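Local coordinates for protein DNA-3-methyladenine glycosidase II, putative (Deinococcus radiodurans, PDB 2YG9) that probably acts in DNA base excision repair as a member of the helical HhH-GPD superfamily, at residues D60-G63 / R64-S68; Q80-Y83 / G84-E87; A114-R117 / T118-A122; E160-L163 / L164-A168. All blocks are in the same frame, centred on the assembly; numbering follows the deposited sequence. Where two conformers were deposited one is given.

Interaction 1: residues D60-G63 / R64-S68; sequences DPFG and RLVRS
Asp60-Gly63 runs into Arg64-Ser68 as the opening turns of helix 61-71 in this all-helical HhH-GPD protein, and four i to i+4 backbone bonds tie them together: Arg64 N to Asp60 O (3.0 Å), Leu65 N to Pro61 O, Val66 N to Phe62 O and Arg67 N to Gly63 O (2.8 Å). Asp60 is the N-cap. Its CG swings opposite the backbone N (chi1 -177°), which carries OD1 back over the first turn to accept a weak bond of 3.2 Å from Gly63 N. The carboxylate thereby serves an N-H that has no carbonyl one turn earlier in the helix, and its charge would probably suit the positive end of the helix dipole. Arg64 starts against the same turn, with CG 3.7 Å from Asp60 O; bends at chi2 and chi3 then curl the chain toward helix 156-166, where NH2 makes a weak bond to Phe165 O. On another side of the helix, Phe62 packs against Pro95 and Leu98 of helix 95-98 and meets Phe133 edge-to-face. One face of the Phe62 ring receives Val66 in a CH-pi contact: CG2 sits 4.0 Å from the ring centroid, displaced toward the rim, with CZ its closest ring atom at 3.7 Å.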
loop_
_atom_site.group_PDB
_atom_site.type_symbol
_atom_site.label_atom_id
_atom_site.label_comp_id
_atom_site.label_asym_id
_atom_site.label_seq_id
_atom_site.Cartn_x
_atom_site.Cartn_y
_atom_site.Cartn_z
ATOM N N ASP A 60 6.273 4.020 11.863
ATOM C CA ASP A 60 7.452 3.209 11.517
ATOM C C ASP A 60 7.373 2.709 10.064
ATOM O O ASP A 60 7.129 1.528 9.798
ATOM C CB ASP A 60 7.552 2.011 12.453
ATOM C CG ASP A 60 8.814 1.152 12.203
ATOM O OD1 ASP A 60 9.780 1.653 11.555
ATOM O OD2 ASP A 60 8.802 -0.023 12.680
ATOM N N PRO A 61 7.561 3.619 9.119
ATOM C CA PRO A 61 7.532 3.261 7.701
ATOM C C PRO A 61 8.458 2.084 7.313
ATOM O O PRO A 61 8.043 1.164 6.563
ATOM C CB PRO A 61 7.971 4.561 7.033
ATOM C CG PRO A 61 7.525 5.590 7.948
ATOM C CD PRO A 61 7.759 5.071 9.299
ATOM N N PHE A 62 9.705 2.142 7.788
ATOM C CA PHE A 62 10.660 1.084 7.504
ATOM C C PHE A 62 10.131 -0.306 7.891
ATOM O O PHE A 62 10.071 -1.206 7.072
ATOM C CB PHE A 62 12.033 1.346 8.133
ATOM C CG PHE A 62 12.996 0.250 7.863
ATOM C CD1 PHE A 62 13.585 0.150 6.627
ATOM C CD2 PHE A 62 13.220 -0.753 8.801
ATOM C CE1 PHE A 62 14.456 -0.898 6.336
ATOM C CE2 PHE A 62 14.096 -1.800 8.538
ATOM C CZ PHE A 62 14.697 -1.885 7.282
ATOM N N GLY A 63 9.746 -0.465 9.145
ATOM C CA GLY A 63 9.160 -1.683 9.640
ATOM C C GLY A 63 7.925 -2.105 8.857
ATOM O O GLY A 63 7.773 -3.280 8.562
ATOM N N ARG A 64 7.036 -1.162 8.518
ATOM C CA ARG A 64 5.874 -1.521 7.704
ATOM C C ARG A 64 6.249 -1.969 6.307
ATOM O O ARG A 64 5.580 -2.852 5.766
ATOM C CB ARG A 64 4.853 -0.411 7.612
ATOM C CG ARG A 64 4.004 -0.203 8.908
ATOM C CD ARG A 64 3.025 -1.338 9.168
ATOM N NE ARG A 64 2.015 -1.430 8.107
ATOM C CZ ARG A 64 0.964 -0.611 7.972
ATOM N NH1 ARG A 64 0.727 0.351 8.834
ATOM N NH2 ARG A 64 0.133 -0.776 6.960
ATOM N N LEU A 65 7.299 -1.366 5.752
ATOM C CA LEU A 65 7.850 -1.796 4.467
ATOM C C LEU A 65 8.303 -3.243 4.568
ATOM O O LEU A 65 7.934 -4.069 3.727
ATOM C CB LEU A 65 8.977 -0.890 3.954
ATOM C CG LEU A 65 9.470 -1.317 2.545
ATOM C CD1 LEU A 65 8.338 -1.357 1.504
ATOM C CD2 LEU A 65 10.595 -0.425 2.132
ATOM N N VAL A 66 9.061 -3.546 5.612
ATOM C CA VAL A 66 9.601 -4.885 5.829
ATOM C C VAL A 66 8.460 -5.872 6.050
ATOM O O VAL A 66 8.472 -6.936 5.463
ATOM C CB VAL A 66 10.613 -4.927 7.016
ATOM C CG1 VAL A 66 10.889 -6.380 7.426
ATOM C CG2 VAL A 66 11.892 -4.190 6.648
ATOM N N ARG A 67 7.436 -5.467 6.818
ATOM C CA ARG A 67 6.240 -6.321 7.006
ATOM C C ARG A 67 5.581 -6.669 5.667
ATOM O O ARG A 67 5.254 -7.812 5.424
ATOM C CB ARG A 67 5.182 -5.658 7.904
ATOM C CG ARG A 67 4.107 -6.649 8.376
ATOM C CD ARG A 67 2.959 -5.956 9.049
ATOM N NE ARG A 67 3.255 -5.597 10.437
ATOM C CZ ARG A 67 3.079 -6.402 11.494
ATOM N NH1 ARG A 67 2.647 -7.662 11.365
ATOM N NH2 ARG A 67 3.369 -5.947 12.712
ATOM N N SER A 68 5.407 -5.660 4.827
ATOM C CA SER A 68 4.745 -5.826 3.534
ATOM C C SER A 68 5.512 -6.849 2.672
ATOM O O SER A 68 4.938 -7.833 2.169
ATOM C CB SER A 68 4.643 -4.457 2.838
ATOM O OG SER A 68 4.381 -4.607 1.446
#

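Interaction 2: residues Q80-Y83 / G84-E87; sequences QAIY and GRLE
Tyr83 OH lies 2.6 Å from a water that donates a hydrogen bond to Glu87 OE2 (3.1 Å), so phenol and carboxylate are joined through solvent one turn apart on helix 76-87. A second water, at the edge of the Tyr83 ring and in its plane, donates to Glu87 OE1 (2.8 Å) and accepts from Gln80 NE2 (3.0 Å). Between these bridges the Glu87 chain crosses the Tyr83 side chain at about a right angle, with OE2 3.6 Å from Tyr83 CE2 and the ring and carboxylate planes 39° apart. Glu87 gets there with CG beside its own backbone N (chi1 -71°) and the chain extended beyond. Beneath the side chains run ordinary helix bonds, of which Glu87 N to Tyr83 O is nearly straight (173°). On a different flank of the helix, Arg85 bends back along the preceding turn. Its guanidinium lays one face over Ile82 CA, with NH1 beside Ala81 CB, while NE is held by Val109 O. Gln80 OE1 accepts from Arg67 of helix 61-71, the helix against which Tyr83 and Leu86 also pack in this helical HhH-GPD fold. With each Glu87 oxygen taking a water donor, the two waters would probably help to stabilise the charged form of a carboxylate packed beside an aromatic ring.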
loop_
_atom_site.group_PDB
_atom_site.type_symbol
_atom_site.label_atom_id
_atom_site.label_comp_id
_atom_site.label_asym_id
_atom_site.label_seq_id
_atom_site.Cartn_x
_atom_site.Cartn_y
_atom_site.Cartn_z
ATOM N N GLN A 80 2.113 -12.903 9.613
ATOM C CA GLN A 80 2.292 -12.412 10.973
ATOM C C GLN A 80 3.437 -13.104 11.690
ATOM O O GLN A 80 4.269 -12.436 12.291
ATOM C CB GLN A 80 0.995 -12.468 11.818
ATOM C CG GLN A 80 1.180 -11.952 13.286
ATOM C CD GLN A 80 1.835 -10.544 13.421
ATOM O OE1 GLN A 80 1.211 -9.523 13.098
ATOM N NE2 GLN A 80 3.090 -10.498 13.933
ATOM N N ALA A 81 3.451 -14.430 11.615
ATOM C CA ALA A 81 4.484 -15.295 12.189
ATOM C C ALA A 81 5.895 -14.896 11.798
ATOM O O ALA A 81 6.788 -14.786 12.653
ATOM C CB ALA A 81 4.239 -16.742 11.747
ATOM N N ILE A 82 6.108 -14.747 10.489
ATOM C CA ILE A 82 7.428 -14.436 9.953
ATOM C C ILE A 82 7.871 -13.027 10.356
ATOM O O ILE A 82 9.038 -12.812 10.671
ATOM C CB ILE A 82 7.473 -14.612 8.404
ATOM C CG1 ILE A 82 8.923 -14.671 7.924
ATOM C CG2 ILE A 82 6.690 -13.518 7.686
ATOM C CD1 ILE A 82 9.078 -15.325 6.571
ATOM N N TYR A 83 6.941 -12.080 10.389
ATOM C CA TYR A 83 7.265 -10.733 10.848
ATOM C C TYR A 83 7.663 -10.764 12.338
ATOM O O TYR A 83 8.577 -10.080 12.746
ATOM C CB TYR A 83 6.122 -9.723 10.614
ATOM C CG TYR A 83 6.595 -8.305 10.879
ATOM C CD1 TYR A 83 7.497 -7.702 10.019
ATOM C CD2 TYR A 83 6.216 -7.614 12.014
ATOM C CE1 TYR A 83 7.983 -6.444 10.268
ATOM C CE2 TYR A 83 6.708 -6.320 12.268
ATOM C CZ TYR A 83 7.586 -5.753 11.386
ATOM O OH TYR A 83 8.111 -4.498 11.601
ATOM N N GLY A 84 6.989 -11.604 13.120
ATOM C CA GLY A 84 7.326 -11.796 14.520
ATOM C C GLY A 84 8.696 -12.397 14.674
ATOM O O GLY A 84 9.426 -12.031 15.569
ATOM N N ARG A 85 9.075 -13.308 13.793
ATOM C CA ARG A 85 10.463 -13.842 13.818
ATOM C C ARG A 85 11.535 -12.792 13.461
ATOM O O ARG A 85 12.643 -12.786 14.031
ATOM C CB ARG A 85 10.590 -15.070 12.943
ATOM C CG ARG A 85 9.737 -16.183 13.438
ATOM C CD ARG A 85 10.090 -17.512 12.793
ATOM N NE ARG A 85 9.670 -17.559 11.402
ATOM C CZ ARG A 85 8.457 -17.887 10.993
ATOM N NH1 ARG A 85 7.507 -18.167 11.875
ATOM N NH2 ARG A 85 8.199 -17.951 9.691
ATOM N N LEU A 86 11.198 -11.886 12.546
ATOM C CA LEU A 86 12.054 -10.740 12.257
ATOM C C LEU A 86 12.227 -9.841 13.474
ATOM O O LEU A 86 13.359 -9.456 13.816
ATOM C CB LEU A 86 11.526 -9.941 11.041
ATOM C CG LEU A 86 11.693 -10.691 9.697
ATOM C CD1 LEU A 86 10.924 -9.976 8.635
ATOM C CD2 LEU A 86 13.172 -10.929 9.266
ATOM N N GLU A 87 11.106 -9.496 14.101
ATOM C CA GLU A 87 11.071 -8.753 15.371
ATOM C C GLU A 87 11.916 -9.389 16.464
ATOM O O GLU A 87 12.413 -8.711 17.335
ATOM C CB GLU A 87 9.622 -8.614 15.883
ATOM C CG GLU A 87 8.770 -7.652 15.060
ATOM C CD GLU A 87 7.373 -7.468 15.628
ATOM O OE1 GLU A 87 6.684 -8.479 15.842
ATOM O OE2 GLU A 87 6.964 -6.325 15.854
HETATM O O HOH W 1 4.039 -8.005 15.194
HETATM O O HOH W 2 8.300 -4.116 14.171
#

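Interaction 3: residues A114-R117 / T118-A122; sequences AKVR and TVQAA
Thr118 opens the second segment by donating its backbone N-H to Ala114 O at 3.0 Å, in the regular alpha-helical pattern of helix 113-127. With OG1 beside the backbone N (chi1 -63°), the hydroxyl faces back to the preceding turn, where OG1 lies 3.0 Å from Ala114 O; OG1 is also hydrogen-bonded to Pro152 O. Val119 N makes a nearly straight bond to Lys115 O (172°), and Val119 CG2 rests 3.3 Å from that same oxygen. Gln120 N bonds Val116 O at 2.8 Å; its side chain lies alongside Val116, pointing the same way, and Gln120 CD is 3.6 Å from Val116 CG1, a methyl against the flat amide. Ala121 N binds Arg117 O at a more bent angle (143°), with its CB close by the acceptor. Ala122 continues the helix by bonding Thr118 O. Outward, Val116 and Gln120 pack on Leu106 of helix 103-108, whereas Thr118 and Val119 touch Val69 of helix 61-71. Lys115 NZ reaches Ala70 O and Gln72 O near the end of that helix, and Thr118 meets Pro152 and Ile154 in the hairpin of the helix-hairpin-helix element, between helices 141-149 and 156-166.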
loop_
_atom_site.group_PDB
_atom_site.type_symbol
_atom_site.label_atom_id
_atom_site.label_comp_id
_atom_site.label_asym_id
_atom_site.label_seq_id
_atom_site.Cartn_x
_atom_site.Cartn_y
_atom_site.Cartn_z
ATOM N N ALA A 114 14.667 -13.804 -2.670
ATOM C CA ALA A 114 14.153 -12.532 -3.179
ATOM C C ALA A 114 13.835 -11.529 -2.030
ATOM O O ALA A 114 14.240 -10.379 -2.059
ATOM C CB ALA A 114 12.902 -12.778 -4.042
ATOM N N LYS A 115 13.087 -11.982 -1.029
ATOM C CA LYS A 115 12.713 -11.145 0.112
ATOM C C LYS A 115 13.902 -10.807 0.980
ATOM O O LYS A 115 14.037 -9.671 1.371
ATOM C CB LYS A 115 11.609 -11.801 0.958
ATOM C CG LYS A 115 10.249 -11.814 0.326
ATOM C CD LYS A 115 9.344 -12.776 1.067
ATOM C CE LYS A 115 7.875 -12.815 0.558
ATOM N NZ LYS A 115 7.042 -13.653 1.474
ATOM N N VAL A 116 14.831 -11.756 1.199
ATOM C CA VAL A 116 16.115 -11.441 1.875
ATOM C C VAL A 116 16.827 -10.255 1.244
ATOM O O VAL A 116 17.257 -9.322 1.917
ATOM C CB VAL A 116 17.085 -12.685 1.945
ATOM C CG1 VAL A 116 18.487 -12.288 2.464
ATOM C CG2 VAL A 116 16.475 -13.756 2.814
ATOM N N ARG A 117 16.922 -10.282 -0.069
ATOM C CA ARG A 117 17.624 -9.282 -0.846
ATOM C C ARG A 117 16.942 -7.931 -0.763
ATOM O O ARG A 117 17.596 -6.884 -0.604
ATOM C CB ARG A 117 17.696 -9.722 -2.311
ATOM C CG ARG A 117 18.208 -8.661 -3.274
ATOM C CD ARG A 117 18.390 -9.220 -4.709
ATOM N NE ARG A 117 19.449 -10.236 -4.767
ATOM C CZ ARG A 117 20.761 -10.000 -4.703
ATOM N NH1 ARG A 117 21.219 -8.754 -4.547
ATOM N NH2 ARG A 117 21.633 -11.022 -4.788
ATOM N N THR A 118 15.637 -7.957 -0.913
ATOM C CA THR A 118 14.807 -6.742 -0.782
ATOM C C THR A 118 14.946 -6.116 0.590
ATOM O O THR A 118 15.234 -4.937 0.722
ATOM C CB THR A 118 13.317 -7.091 -1.039
ATOM O OG1 THR A 118 13.171 -7.557 -2.383
ATOM C CG2 THR A 118 12.425 -5.891 -0.791
ATOM N N VAL A 119 14.758 -6.918 1.631
ATOM C CA VAL A 119 14.975 -6.467 3.019
ATOM C C VAL A 119 16.395 -5.953 3.294
ATOM O O VAL A 119 16.560 -4.886 3.912
ATOM C CB VAL A 119 14.580 -7.554 4.074
ATOM C CG1 VAL A 119 14.879 -7.043 5.470
ATOM C CG2 VAL A 119 13.081 -7.924 3.972
ATOM N N GLN A 120 17.427 -6.667 2.835
ATOM C CA GLN A 120 18.768 -6.138 2.934
ATOM C C GLN A 120 18.944 -4.831 2.204
ATOM O O GLN A 120 19.627 -3.930 2.678
ATOM C CB GLN A 120 19.792 -7.147 2.478
ATOM C CG GLN A 120 19.812 -8.386 3.413
ATOM C CD GLN A 120 20.696 -9.484 2.909
ATOM O OE1 GLN A 120 20.850 -9.672 1.698
ATOM N NE2 GLN A 120 21.367 -10.162 3.842
ATOM N N ALA A 121 18.322 -4.743 1.026
ATOM C CA ALA A 121 18.452 -3.579 0.179
ATOM C C ALA A 121 17.814 -2.371 0.839
ATOM O O ALA A 121 18.383 -1.264 0.807
ATOM C CB ALA A 121 17.853 -3.862 -1.198
ATOM N N ALA A 122 16.639 -2.581 1.429
ATOM C CA ALA A 122 15.874 -1.517 2.139
ATOM C C ALA A 122 16.626 -1.057 3.386
ATOM O O ALA A 122 16.721 0.146 3.631
ATOM C CB ALA A 122 14.471 -2.019 2.510
#

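Interaction 4: residues E160-L163 / L164-A168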
loop_
_atom_site.group_PDB
_atom_site.type_symbol
_atom_site.label_atom_id
_atom_site.label_comp_id
_atom_site.label_asym_id
_atom_site.label_seq_id
_atom_site.Cartn_x
_atom_site.Cartn_y
_atom_site.Cartn_z
ATOM N N GLU A 160 3.213 1.814 -4.283
ATOM C CA GLU A 160 1.896 2.459 -4.232
ATOM C C GLU A 160 0.999 1.904 -3.145
ATOM O O GLU A 160 0.276 2.648 -2.498
ATOM C CB GLU A 160 1.208 2.299 -5.590
ATOM C CG GLU A 160 1.822 3.141 -6.677
ATOM C CD GLU A 160 1.174 2.965 -8.067
ATOM O OE1 GLU A 160 0.726 1.835 -8.397
ATOM O OE2 GLU A 160 1.135 3.967 -8.845
ATOM N N MET A 161 1.055 0.592 -2.933
ATOM C CA MET A 161 0.322 -0.038 -1.854
ATOM C C MET A 161 0.866 0.459 -0.498
ATOM O O MET A 161 0.136 0.596 0.483
ATOM C CB MET A 161 0.483 -1.560 -1.936
ATOM C CG MET A 161 -0.297 -2.277 -3.044
ATOM S SD MET A 161 -2.023 -1.805 -3.140
ATOM C CE MET A 161 -2.011 -0.568 -4.403
ATOM N N PHE A 162 2.169 0.645 -0.444
ATOM C CA PHE A 162 2.841 1.167 0.758
ATOM C C PHE A 162 2.410 2.618 1.106
ATOM O O PHE A 162 2.091 2.968 2.253
ATOM C CB PHE A 162 4.360 1.037 0.568
ATOM C CG PHE A 162 5.181 1.598 1.706
ATOM C CD1 PHE A 162 5.278 0.922 2.904
ATOM C CD2 PHE A 162 5.813 2.809 1.578
ATOM C CE1 PHE A 162 6.019 1.465 3.970
ATOM C CE2 PHE A 162 6.569 3.338 2.617
ATOM C CZ PHE A 162 6.694 2.657 3.786
ATOM N N LEU A 163 2.391 3.462 0.104
ATOM C CA LEU A 163 1.842 4.804 0.260
ATOM C C LEU A 163 0.406 4.783 0.759
ATOM O O LEU A 163 0.065 5.519 1.715
ATOM C CB LEU A 163 1.900 5.560 -1.086
ATOM C CG LEU A 163 3.126 6.423 -1.388
ATOM C CD1 LEU A 163 4.397 5.646 -1.280
ATOM C CD2 LEU A 163 2.954 7.003 -2.789
ATOM N N LEU A 164 -0.431 3.942 0.137
ATOM C CA LEU A 164 -1.847 3.911 0.461
ATOM C C LEU A 164 -2.107 3.320 1.843
ATOM O O LEU A 164 -2.765 3.948 2.688
ATOM C CB LEU A 164 -2.634 3.188 -0.629
ATOM C CG LEU A 164 -4.171 3.266 -0.692
ATOM C CD1 LEU A 164 -4.565 2.791 -2.112
ATOM C CD2 LEU A 164 -4.898 2.419 0.391
ATOM N N PHE A 165 -1.566 2.128 2.093
ATOM C CA PHE A 165 -1.847 1.436 3.311
ATOM C C PHE A 165 -0.915 1.765 4.472
ATOM O O PHE A 165 -1.396 1.787 5.604
ATOM C CB PHE A 165 -1.912 -0.067 3.117
ATOM C CG PHE A 165 -3.080 -0.517 2.321
ATOM C CD1 PHE A 165 -4.350 -0.574 2.895
ATOM C CD2 PHE A 165 -2.935 -0.871 1.001
ATOM C CE1 PHE A 165 -5.445 -1.020 2.151
ATOM C CE2 PHE A 165 -4.020 -1.318 0.269
ATOM C CZ PHE A 165 -5.268 -1.368 0.836
ATOM N N ALA A 166 0.371 1.996 4.246
ATOM C CA ALA A 166 1.285 2.263 5.399
ATOM C C ALA A 166 1.302 3.746 5.739
ATOM O O ALA A 166 1.109 4.156 6.905
ATOM C CB ALA A 166 2.720 1.758 5.130
ATOM N N LEU A 167 1.488 4.562 4.720
ATOM C CA LEU A 167 1.631 5.986 4.908
ATOM C C LEU A 167 0.259 6.674 4.923
ATOM O O LEU A 167 0.190 7.852 5.248
ATOM C CB LEU A 167 2.541 6.587 3.828
ATOM C CG LEU A 167 3.934 5.953 3.685
ATOM C CD1 LEU A 167 4.843 6.752 2.775
ATOM C CD2 LEU A 167 4.570 5.671 5.061
ATOM N N ALA A 168 -0.810 5.926 4.613
ATOM C CA ALA A 168 -2.196 6.487 4.540
ATOM C C ALA A 168 -2.339 7.727 3.657
ATOM O O ALA A 168 -3.148 8.639 3.908
ATOM C CB ALA A 168 -2.747 6.743 5.950
#
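Phe162 and Ala166 touch closely, Phe162 CD1 lying 3.5 Å from Ala166 CB, while farther round the same ring CE2 meets Leu167 CD1 at 3.8 Å. Phe162 CG is opposite its backbone N (chi1 177°), which puts the ring beside the following turn, against Ala166 and Leu167. Met161 runs beside Phe165, pointing the same way, and places SD at the ring edge, in its plane and 4.0 Å from Phe165 CE2: a Met-aromatic contact. Leu164 CD2 sits over the centre of one face of the Phe165 ring, so sulfur and methyl meet it from two directions. The backbone sets these positions. Leu164 N and Phe165 N bond Glu160 O and Met161 O regularly, but Phe162 O accepts twice, from Ala166 N (2.8 Å, 138°) and from Leu167 N (3.0 Å, 159°), where the helix widens into a pi-type turn. Helix 156-166 is the second helix of the helix-hairpin-helix element of this family, with helix 141-149 as its partner; Leu163 packs into that partner at Val144 and Ile145. Past the wide turn Ala168, with positive phi, is the first residue to leave helical backbone angles. Leu164 and Met161 lean on Trp212 of helix 204-219. At the start of the segment Glu160 forms a salt bridge to Arg156 through OE2, and its OE1 is hydrogen-bonded to Ser174 OG.

Overall arrangement
Helix 61-71, carrying interaction 1, is the hub: it touches the other three contacts, which do not touch one another. Toward interaction 2, centred about 12 Å away, Arg67 NH1 lies 2.9 Å from Gln80 OE1, probably a hydrogen bond, and Val66 packs on Leu86. Toward interaction 3, also about 12 Å off between centres, Phe62 CE1 rests 3.7 Å from Ala122 C. Toward interaction 4, about 10 Å away between centres, Phe162 CE1 comes within 3.3 Å of Pro61 O. Interactions 2 and 4 are the farthest apart, about 20 Å between centres. Interaction 4 is the most central, about 4 Å from the centre of the chain, and belongs to the helix-hairpin-helix element.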